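Local coordinates for protein ceramide very long chain fatty acid hydroxylase SCS7 (Saccharomyces cerevisiae, PDB 4ZR1) that hydroxylates the very long chain fatty acids of ceramides, probably at C-2, using O2 and electrons delivered by cytochrome b5, at residues 26-31 against 257-262; 59-64 against 90-95; 72-77 against 158-163. All blocks are in the same frame, centred on the assembly; numbering follows the deposited sequence.

Overall arrangement
Contact 1 is largely buried and lies closest to the dizinc centre; contact 2 is partly buried and contact 3 is a surface contact. All three probably lie on the cytoplasmic side, each tying the region ahead of the first transmembrane helix to itself or to later parts of the chain. Contacts 1 and 3 touch where Tyr259 OH packs 3.6 Å from Val75 O, with their centres 18 Å apart, whereas contact 2 touches neither. Contacts 2 and 3 use successive helices, 60-65 and 71-78, and both lean on helix 164-179. Their chemistry differs: a lysine amine on a carbonyl in contact 1, backbone hydrogen bonds in contact 2, and apolar packing beside clustered carboxylates in contact 3.

Contact 1 of 3, residues 26-31 against 257-262; sequences TTFVKE and KNYQLG
Phe28 and Lys257 bring their CA atoms to 4.8 Å, the nearest CA pair across the two irregular segments, and next to it Val29 is hydrogen-bonded through its backbone to Tyr256. From here the Lys257 side chain runs fully extended, CG trans to the backbone N (chi1 -180°), alongside the other segment. Its CG lies 3.3 Å from Val29 O, and its NZ ends 2.8 Å from Lys30 O, a hydrogen bond in the carbonyl plane on a lone pair. Glu31 OE2, 4.9 Å from Lys257 NZ, is not in contact but may add a favourable field. The CB of Phe28 points toward 257-262, and its CZ meets the edge of the Tyr259 ring at CE1, 3.8 Å away, the two side chains at a slant. Tyr259 is the middle residue of an Asx turn, in which Asn258 OD1 accepts Gln260 N at 2.7 Å. The Tyr259 ring stacks on His79 and lies about 4 Å, side chain to side chain, from the zinc ligands His155 and His178. Leu261 O accepts a bond from His254 ND1, a second-shell link to another ligand. The contact packs the loop preceding helix 44-51 against the one between helices 242-256 and 269-273.

Contact 2 of 3, residues 59-64 against 90-95; sequences PLLMQI and PLFGNF
One face of the Phe92 ring is covered by a methyl of Leu61: Leu61 CD2 sits 3.4 Å from Phe92 CZ, offset toward the CZ-CE1 side of the ring. Leu61 CG points away from its own N (chi1 -154°), and this carries the branch alongside Phe92, the two side chains running the same way. The second apolar pair is looser, Leu60 CD1 meeting Leu91 CD2 at 3.9 Å. Between these pairs the backbones join directly. Leu60 N donates to Pro90 O at 3.0 Å, the donor tilted 24° from the carbonyl plane, and Leu61 N donates to Leu91 O at 3.2 Å, there on a lone pair. Pro59 CA adds a CA-H...O contact to Pro90 O at 3.3 Å. Pro59 CG reaches Gly93 CA at 4.1 Å, where a positive phi of 82° turns the loop. Gln63 NE2 folds back to Pro59 O at 3.0 Å, approaching from above the carbonyl plane. The Glu97 carboxylate accepts the N-H groups of Leu91, Phe92 and Gly93, while Phe171 of helix 164-179 packs on Leu60 and Leu91. The chemistry implies that main-chain carbonyls of a loop supply acceptors for early N-H groups of helix 60-65, with leucine and phenylalanine contacts flanking the polar seam.

Contact 3 of 3, residues 72-77 against 158-163; sequences DFYVDQ and DWLPES
Asp158 OD1 takes a salt bridge from Lys71 NZ, and across the contact it faces Asp72 OD1 at 4.3 Å. No hydrogen bond joins the two segments, so this polar corner is organised by residues beside them. Lys71 immediately precedes Asp72, and the bridge places a positive charge near two carboxylates of like sign. Asp72 OD1 has in addition a long, weak ion pair with Lys288 NZ. A third acid joins the group: Glu162 OE1 accepts the backbone N of Lys71, while its OE2 stays 4.9 Å from Asp72 OD2.

Apart from the acids the contact is apolar and narrow, centred on one methyl. Leu160 CD1 lies 4.0 Å from Val75 CG1 and 4.2 Å from Tyr74 CE2, so it sits against two adjacent residues of the helix. Val75 keeps CG1 beside its backbone N and opposite its carbonyl carbon (chi1 -57°), which brings CG1 to Leu160; the same methyl is 4.4 Å from Asp158 N. The Val75 and Leu160 side chains run antiparallel alongside one another.

Tyr74 is fixed from beyond the two segments. Its CG lies trans to the backbone N (chi1 166°), its OH is hydrogen-bonded with His170 ND1, and its ring stacks on Phe167, both residues of helix 164-179. Leu160 also packs on Ala166 and His170 of that helix, whose N-cap position is held by Ser163.

Asp72, near both Asp158 and Glu162, may have its proton affinity raised, an effect that Lys71, and more weakly Lys288, would probably oppose. With no hydrogen bond across it, the contact appears to depend on a small apolar patch, with neighbouring lysines offsetting the like charges.

Contact 1 of 3, residues 26-31 against 257-262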
loop_
_atom_site.group_PDB
_atom_site.type_symbol
_atom_site.label_atom_id
_atom_site.label_comp_id
_atom_site.label_asym_id
_atom_site.label_seq_id
_atom_site.Cartn_x
_atom_site.Cartn_y
_atom_site.Cartn_z
ATOM N N THR A 26 -4.010 11.117 -14.541
ATOM C CA THR A 26 -5.162 10.260 -14.269
ATOM C C THR A 26 -5.363 9.214 -15.350
ATOM O O THR A 26 -6.250 8.373 -15.242
ATOM C CB THR A 26 -6.462 11.088 -14.132
ATOM O OG1 THR A 26 -6.779 11.701 -15.389
ATOM C CG2 THR A 26 -6.310 12.159 -13.067
ATOM N N THR A 27 -4.544 9.272 -16.397
ATOM C CA THR A 27 -4.676 8.345 -17.506
ATOM C C THR A 27 -3.548 7.319 -17.456
ATOM O O THR A 27 -2.367 7.670 -17.510
ATOM C CB THR A 27 -4.669 9.066 -18.878
ATOM O OG1 THR A 27 -3.410 9.719 -19.078
ATOM C CG2 THR A 27 -5.785 10.102 -18.947
ATOM N N PHE A 28 -3.937 6.054 -17.337
ATOM C CA PHE A 28 -3.004 4.943 -17.315
ATOM C C PHE A 28 -2.225 4.874 -18.628
ATOM O O PHE A 28 -2.742 5.257 -19.675
ATOM C CB PHE A 28 -3.765 3.639 -17.052
ATOM C CG PHE A 28 -4.545 3.646 -15.762
ATOM C CD1 PHE A 28 -3.922 3.959 -14.560
ATOM C CD2 PHE A 28 -5.907 3.373 -15.753
ATOM C CE1 PHE A 28 -4.637 3.979 -13.371
ATOM C CE2 PHE A 28 -6.630 3.394 -14.564
ATOM C CZ PHE A 28 -5.991 3.697 -13.370
ATOM N N VAL A 29 -0.978 4.412 -18.566
ATOM C CA VAL A 29 -0.135 4.324 -19.756
ATOM C C VAL A 29 0.380 2.896 -19.961
ATOM O O VAL A 29 0.564 2.155 -18.995
ATOM C CB VAL A 29 1.065 5.298 -19.680
ATOM C CG1 VAL A 29 1.560 5.641 -21.080
ATOM C CG2 VAL A 29 0.676 6.570 -18.951
ATOM N N LYS A 30 0.602 2.507 -21.217
ATOM C CA LYS A 30 1.085 1.163 -21.506
ATOM C C LYS A 30 2.534 1.068 -21.059
ATOM O O LYS A 30 2.999 -0.004 -20.685
ATOM C CB LYS A 30 0.957 0.814 -22.993
ATOM C CG LYS A 30 2.277 0.830 -23.750
ATOM C CD LYS A 30 2.058 0.809 -25.240
ATOM C CE LYS A 30 2.876 1.891 -25.911
ATOM N NZ LYS A 30 2.406 2.098 -27.298
ATOM N N GLU A 31 3.239 2.196 -21.085
ATOM C CA GLU A 31 4.624 2.239 -20.643
ATOM C C GLU A 31 4.834 3.470 -19.765
ATOM O O GLU A 31 4.324 4.548 -20.059
ATOM C CB GLU A 31 5.584 2.230 -21.841
ATOM C CG GLU A 31 6.751 1.277 -21.633
ATOM C CD GLU A 31 6.376 -0.175 -21.874
ATOM O OE1 GLU A 31 5.642 -0.456 -22.846
ATOM O OE2 GLU A 31 6.805 -1.034 -21.076
ATOM N N LYS A 257 -0.531 1.639 -14.645
ATOM C CA LYS A 257 -0.914 0.849 -15.813
ATOM C C LYS A 257 -2.054 -0.128 -15.519
ATOM O O LYS A 257 -3.070 -0.143 -16.226
ATOM C CB LYS A 257 0.297 0.087 -16.348
ATOM C CG LYS A 257 0.012 -0.764 -17.570
ATOM C CD LYS A 257 1.302 -1.341 -18.122
ATOM C CE LYS A 257 1.072 -2.143 -19.391
ATOM N NZ LYS A 257 2.366 -2.668 -19.913
ATOM N N ASN A 258 -1.884 -0.937 -14.475
ATOM C CA ASN A 258 -2.877 -1.944 -14.113
ATOM C C ASN A 258 -2.804 -2.301 -12.627
ATOM O O ASN A 258 -1.806 -2.863 -12.173
ATOM C CB ASN A 258 -2.683 -3.206 -14.971
ATOM C CG ASN A 258 -3.898 -4.126 -14.960
ATOM O OD1 ASN A 258 -4.527 -4.339 -13.922
ATOM N ND2 ASN A 258 -4.235 -4.670 -16.126
ATOM N N TYR A 259 -3.861 -1.979 -11.879
ATOM C CA TYR A 259 -3.927 -2.318 -10.458
ATOM C C TYR A 259 -4.830 -3.529 -10.210
ATOM O O TYR A 259 -5.274 -3.764 -9.085
ATOM C CB TYR A 259 -4.404 -1.114 -9.625
ATOM C CG TYR A 259 -5.801 -0.595 -9.931
ATOM C CD1 TYR A 259 -6.025 0.297 -10.973
ATOM C CD2 TYR A 259 -6.888 -0.965 -9.148
ATOM C CE1 TYR A 259 -7.294 0.777 -11.249
ATOM C CE2 TYR A 259 -8.160 -0.482 -9.406
ATOM C CZ TYR A 259 -8.356 0.385 -10.459
ATOM O OH TYR A 259 -9.623 0.857 -10.718
ATOM N N GLN A 260 -5.104 -4.291 -11.268
ATOM C CA GLN A 260 -5.751 -5.592 -11.123
ATOM C C GLN A 260 -4.684 -6.688 -11.126
ATOM O O GLN A 260 -4.989 -7.873 -10.963
ATOM C CB GLN A 260 -6.778 -5.837 -12.231
ATOM C CG GLN A 260 -8.099 -5.133 -12.014
ATOM C CD GLN A 260 -8.042 -3.655 -12.343
ATOM O OE1 GLN A 260 -7.545 -3.250 -13.397
ATOM N NE2 GLN A 260 -8.529 -2.838 -11.423
ATOM N N LEU A 261 -3.433 -6.266 -11.307
ATOM C CA LEU A 261 -2.286 -7.163 -11.318
ATOM C C LEU A 261 -1.120 -6.575 -10.519
ATOM O O LEU A 261 -1.193 -5.437 -10.050
ATOM C CB LEU A 261 -1.842 -7.432 -12.753
ATOM C CG LEU A 261 -2.883 -7.995 -13.714
ATOM C CD1 LEU A 261 -2.336 -7.950 -15.119
ATOM C CD2 LEU A 261 -3.270 -9.417 -13.331
ATOM N N GLY A 262 -0.047 -7.355 -10.372
ATOM C CA GLY A 262 1.180 -6.888 -9.746
ATOM C C GLY A 262 1.062 -6.635 -8.252
ATOM O O GLY A 262 1.575 -5.630 -7.739
#

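Contact 2 of 3, residues 59-64 against 90-95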
loop_
_atom_site.group_PDB
_atom_site.type_symbol
_atom_site.label_atom_id
_atom_site.label_comp_id
_atom_site.label_asym_id
_atom_site.label_seq_id
_atom_site.Cartn_x
_atom_site.Cartn_y
_atom_site.Cartn_z
ATOM N N PRO A 59 -9.545 19.326 2.986
ATOM C CA PRO A 59 -9.281 18.034 3.649
ATOM C C PRO A 59 -10.091 16.909 3.005
ATOM O O PRO A 59 -11.293 17.071 2.777
ATOM C CB PRO A 59 -9.719 18.277 5.103
ATOM C CG PRO A 59 -9.571 19.770 5.299
ATOM C CD PRO A 59 -9.895 20.395 3.944
ATOM N N LEU A 60 -9.422 15.800 2.701
ATOM C CA LEU A 60 -9.970 14.741 1.855
ATOM C C LEU A 60 -10.935 13.798 2.565
ATOM O O LEU A 60 -11.889 13.302 1.969
ATOM C CB LEU A 60 -8.822 13.926 1.246
ATOM C CG LEU A 60 -7.892 14.673 0.283
ATOM C CD1 LEU A 60 -6.693 13.824 -0.088
ATOM C CD2 LEU A 60 -8.647 15.089 -0.965
ATOM N N LEU A 61 -10.690 13.553 3.842
ATOM C CA LEU A 61 -11.437 12.532 4.566
ATOM C C LEU A 61 -12.923 12.876 4.795
ATOM O O LEU A 61 -13.794 12.050 4.532
ATOM C CB LEU A 61 -10.743 12.261 5.894
ATOM C CG LEU A 61 -10.935 10.894 6.521
ATOM C CD1 LEU A 61 -10.586 9.811 5.526
ATOM C CD2 LEU A 61 -10.030 10.820 7.721
ATOM N N MET A 62 -13.222 14.079 5.283
ATOM C CA MET A 62 -14.622 14.449 5.503
ATOM C C MET A 62 -15.331 14.542 4.168
ATOM O O MET A 62 -16.515 14.230 4.029
ATOM C CB MET A 62 -14.745 15.775 6.270
ATOM C CG MET A 62 -14.729 15.601 7.795
ATOM S SD MET A 62 -16.143 14.663 8.425
ATOM C CE MET A 62 -15.745 14.540 10.169
ATOM N N GLN A 63 -14.567 14.965 3.180
ATOM C CA GLN A 63 -15.030 15.118 1.821
ATOM C C GLN A 63 -15.517 13.757 1.277
ATOM O O GLN A 63 -16.412 13.691 0.441
ATOM C CB GLN A 63 -13.878 15.688 1.000
ATOM C CG GLN A 63 -14.227 16.596 -0.107
ATOM C CD GLN A 63 -12.998 17.047 -0.859
ATOM O OE1 GLN A 63 -12.992 17.079 -2.085
ATOM N NE2 GLN A 63 -11.954 17.411 -0.131
ATOM N N ILE A 64 -14.918 12.676 1.779
ATOM C CA ILE A 64 -15.302 11.307 1.431
ATOM C C ILE A 64 -16.462 10.804 2.283
ATOM O O ILE A 64 -17.401 10.192 1.767
ATOM C CB ILE A 64 -14.126 10.320 1.611
ATOM C CG1 ILE A 64 -12.971 10.667 0.686
ATOM C CG2 ILE A 64 -14.566 8.886 1.349
ATOM C CD1 ILE A 64 -11.773 9.768 0.889
ATOM N N PRO A 90 -3.946 17.556 2.862
ATOM C CA PRO A 90 -4.576 17.427 4.178
ATOM C C PRO A 90 -5.646 16.333 4.204
ATOM O O PRO A 90 -6.471 16.260 3.293
ATOM C CB PRO A 90 -5.197 18.806 4.393
ATOM C CG PRO A 90 -5.513 19.286 2.994
ATOM C CD PRO A 90 -4.402 18.757 2.134
ATOM N N LEU A 91 -5.627 15.486 5.230
ATOM C CA LEU A 91 -6.680 14.487 5.389
ATOM C C LEU A 91 -7.735 14.984 6.371
ATOM O O LEU A 91 -8.930 14.796 6.149
ATOM C CB LEU A 91 -6.108 13.132 5.847
ATOM C CG LEU A 91 -5.140 12.437 4.881
ATOM C CD1 LEU A 91 -4.933 10.977 5.244
ATOM C CD2 LEU A 91 -5.609 12.555 3.461
ATOM N N PHE A 92 -7.282 15.616 7.454
ATOM C CA PHE A 92 -8.169 16.196 8.460
ATOM C C PHE A 92 -8.130 17.716 8.421
ATOM O O PHE A 92 -9.161 18.377 8.559
ATOM C CB PHE A 92 -7.789 15.738 9.869
ATOM C CG PHE A 92 -8.088 14.302 10.155
ATOM C CD1 PHE A 92 -9.372 13.900 10.493
ATOM C CD2 PHE A 92 -7.074 13.354 10.138
ATOM C CE1 PHE A 92 -9.644 12.575 10.782
ATOM C CE2 PHE A 92 -7.340 12.026 10.425
ATOM C CZ PHE A 92 -8.620 11.637 10.748
ATOM N N GLY A 93 -6.924 18.266 8.280
ATOM C CA GLY A 93 -6.737 19.707 8.248
ATOM C C GLY A 93 -6.697 20.350 9.625
ATOM O O GLY A 93 -6.394 21.533 9.763
ATOM N N ASN A 94 -7.012 19.568 10.649
ATOM C CA ASN A 94 -6.964 20.040 12.024
ATOM C C ASN A 94 -5.765 19.458 12.774
ATOM O O ASN A 94 -4.763 19.091 12.168
ATOM C CB ASN A 94 -8.259 19.685 12.750
ATOM C CG ASN A 94 -8.580 18.217 12.659
ATOM O OD1 ASN A 94 -7.708 17.374 12.827
ATOM N ND2 ASN A 94 -9.828 17.899 12.369
ATOM N N PHE A 95 -5.895 19.352 14.094
ATOM C CA PHE A 95 -4.791 18.957 14.963
ATOM C C PHE A 95 -4.527 17.448 14.967
ATOM O O PHE A 95 -3.603 16.984 15.624
ATOM C CB PHE A 95 -5.052 19.425 16.405
ATOM C CG PHE A 95 -6.244 18.773 17.044
ATOM C CD1 PHE A 95 -6.112 17.583 17.737
ATOM C CD2 PHE A 95 -7.497 19.353 16.956
ATOM C CE1 PHE A 95 -7.213 16.978 18.321
ATOM C CE2 PHE A 95 -8.600 18.753 17.541
ATOM C CZ PHE A 95 -8.458 17.564 18.221
#

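Contact 3 of 3, residues 72-77 against 158-163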
loop_
_atom_site.group_PDB
_atom_site.type_symbol
_atom_site.label_atom_id
_atom_site.label_comp_id
_atom_site.label_asym_id
_atom_site.label_seq_id
_atom_site.Cartn_x
_atom_site.Cartn_y
_atom_site.Cartn_z
ATOM N N ASP A 72 -18.705 2.413 -7.665
ATOM C CA ASP A 72 -17.964 2.272 -8.913
ATOM C C ASP A 72 -17.203 3.542 -9.274
ATOM O O ASP A 72 -16.143 3.484 -9.895
ATOM C CB ASP A 72 -18.905 1.884 -10.055
ATOM C CG ASP A 72 -19.190 0.399 -10.090
ATOM O OD1 ASP A 72 -18.353 -0.346 -10.633
ATOM O OD2 ASP A 72 -20.245 -0.027 -9.576
ATOM N N PHE A 73 -17.743 4.686 -8.873
ATOM C CA PHE A 73 -17.116 5.966 -9.167
ATOM C C PHE A 73 -15.936 6.219 -8.238
ATOM O O PHE A 73 -14.869 6.667 -8.670
ATOM C CB PHE A 73 -18.132 7.089 -9.047
ATOM C CG PHE A 73 -17.556 8.454 -9.278
ATOM C CD1 PHE A 73 -17.035 8.794 -10.517
ATOM C CD2 PHE A 73 -17.546 9.404 -8.257
ATOM C CE1 PHE A 73 -16.509 10.054 -10.742
ATOM C CE2 PHE A 73 -17.021 10.668 -8.471
ATOM C CZ PHE A 73 -16.501 10.995 -9.719
ATOM N N TYR A 74 -16.133 5.925 -6.959
ATOM C CA TYR A 74 -15.055 6.039 -5.990
ATOM C C TYR A 74 -13.840 5.179 -6.373
ATOM O O TYR A 74 -12.703 5.663 -6.332
ATOM C CB TYR A 74 -15.541 5.648 -4.595
ATOM C CG TYR A 74 -14.397 5.433 -3.649
ATOM C CD1 TYR A 74 -13.737 6.514 -3.065
ATOM C CD2 TYR A 74 -13.938 4.152 -3.370
ATOM C CE1 TYR A 74 -12.664 6.320 -2.208
ATOM C CE2 TYR A 74 -12.866 3.947 -2.518
ATOM C CZ TYR A 74 -12.233 5.029 -1.939
ATOM O OH TYR A 74 -11.169 4.810 -1.096
ATOM N N VAL A 75 -14.074 3.913 -6.738
ATOM C CA VAL A 75 -12.967 3.002 -7.050
ATOM C C VAL A 75 -12.297 3.402 -8.356
ATOM O O VAL A 75 -11.091 3.265 -8.502
ATOM C CB VAL A 75 -13.409 1.504 -7.141
ATOM C CG1 VAL A 75 -14.061 1.055 -5.853
ATOM C CG2 VAL A 75 -14.344 1.267 -8.305
ATOM N N ASP A 76 -13.072 3.919 -9.298
ATOM C CA ASP A 76 -12.508 4.317 -10.574
ATOM C C ASP A 76 -11.630 5.544 -10.401
ATOM O O ASP A 76 -10.637 5.720 -11.098
ATOM C CB ASP A 76 -13.612 4.605 -11.588
ATOM C CG ASP A 76 -13.067 4.861 -12.977
ATOM O OD1 ASP A 76 -12.861 6.043 -13.330
ATOM O OD2 ASP A 76 -12.821 3.874 -13.708
ATOM N N GLN A 77 -11.998 6.391 -9.454
ATOM C CA GLN A 77 -11.381 7.699 -9.354
ATOM C C GLN A 77 -10.189 7.723 -8.401
ATOM O O GLN A 77 -9.207 8.420 -8.653
ATOM C CB GLN A 77 -12.433 8.719 -8.927
ATOM C CG GLN A 77 -12.302 10.051 -9.618
ATOM C CD GLN A 77 -12.500 9.971 -11.098
ATOM O OE1 GLN A 77 -13.261 9.141 -11.598
ATOM N NE2 GLN A 77 -11.796 10.826 -11.823
ATOM N N ASP A 158 -14.177 -3.326 -6.414
ATOM C CA ASP A 158 -15.510 -3.672 -6.932
ATOM C C ASP A 158 -16.425 -4.276 -5.860
ATOM O O ASP A 158 -17.614 -3.974 -5.813
ATOM C CB ASP A 158 -15.380 -4.650 -8.110
ATOM C CG ASP A 158 -16.640 -4.725 -8.969
ATOM O OD1 ASP A 158 -17.670 -4.119 -8.599
ATOM O OD2 ASP A 158 -16.599 -5.409 -10.016
ATOM N N TRP A 159 -15.859 -5.108 -4.990
ATOM C CA TRP A 159 -16.636 -5.813 -3.973
ATOM C C TRP A 159 -17.106 -4.911 -2.819
ATOM O O TRP A 159 -17.768 -5.382 -1.894
ATOM C CB TRP A 159 -15.818 -6.991 -3.420
ATOM C CG TRP A 159 -15.280 -7.919 -4.498
ATOM C CD1 TRP A 159 -15.895 -8.261 -5.669
ATOM C CD2 TRP A 159 -14.011 -8.604 -4.500
ATOM N NE1 TRP A 159 -15.097 -9.118 -6.394
ATOM C CE2 TRP A 159 -13.937 -9.344 -5.701
ATOM C CE3 TRP A 159 -12.932 -8.663 -3.604
ATOM C CZ2 TRP A 159 -12.827 -10.132 -6.029
ATOM C CZ3 TRP A 159 -11.829 -9.448 -3.933
ATOM C CH2 TRP A 159 -11.790 -10.171 -5.133
ATOM N N LEU A 160 -16.780 -3.623 -2.877
ATOM C CA LEU A 160 -17.136 -2.681 -1.810
ATOM C C LEU A 160 -18.629 -2.347 -1.745
ATOM O O LEU A 160 -19.306 -2.278 -2.772
ATOM C CB LEU A 160 -16.354 -1.373 -1.973
ATOM C CG LEU A 160 -14.941 -1.218 -1.404
ATOM C CD1 LEU A 160 -14.274 -0.002 -2.028
ATOM C CD2 LEU A 160 -14.993 -1.064 0.102
ATOM N N PRO A 161 -19.143 -2.111 -0.528
ATOM C CA PRO A 161 -20.523 -1.663 -0.327
ATOM C C PRO A 161 -20.781 -0.286 -0.909
ATOM O O PRO A 161 -19.852 0.384 -1.357
ATOM C CB PRO A 161 -20.667 -1.615 1.198
ATOM C CG PRO A 161 -19.536 -2.424 1.736
ATOM C CD PRO A 161 -18.429 -2.284 0.748
ATOM N N GLU A 162 -22.043 0.132 -0.897
ATOM C CA GLU A 162 -22.387 1.511 -1.216
ATOM C C GLU A 162 -22.423 2.310 0.076
ATOM O O GLU A 162 -23.479 2.749 0.524
ATOM C CB GLU A 162 -23.720 1.587 -1.955
ATOM C CG GLU A 162 -23.672 0.983 -3.358
ATOM C CD GLU A 162 -22.871 1.836 -4.333
ATOM O OE1 GLU A 162 -22.512 2.976 -3.962
ATOM O OE2 GLU A 162 -22.601 1.374 -5.467
ATOM N N SER A 163 -21.244 2.471 0.670
ATOM C CA SER A 163 -21.090 3.130 1.958
ATOM C C SER A 163 -19.910 4.087 1.968
ATOM O O SER A 163 -18.837 3.773 1.453
ATOM C CB SER A 163 -20.909 2.097 3.069
ATOM O OG SER A 163 -20.566 2.731 4.288
#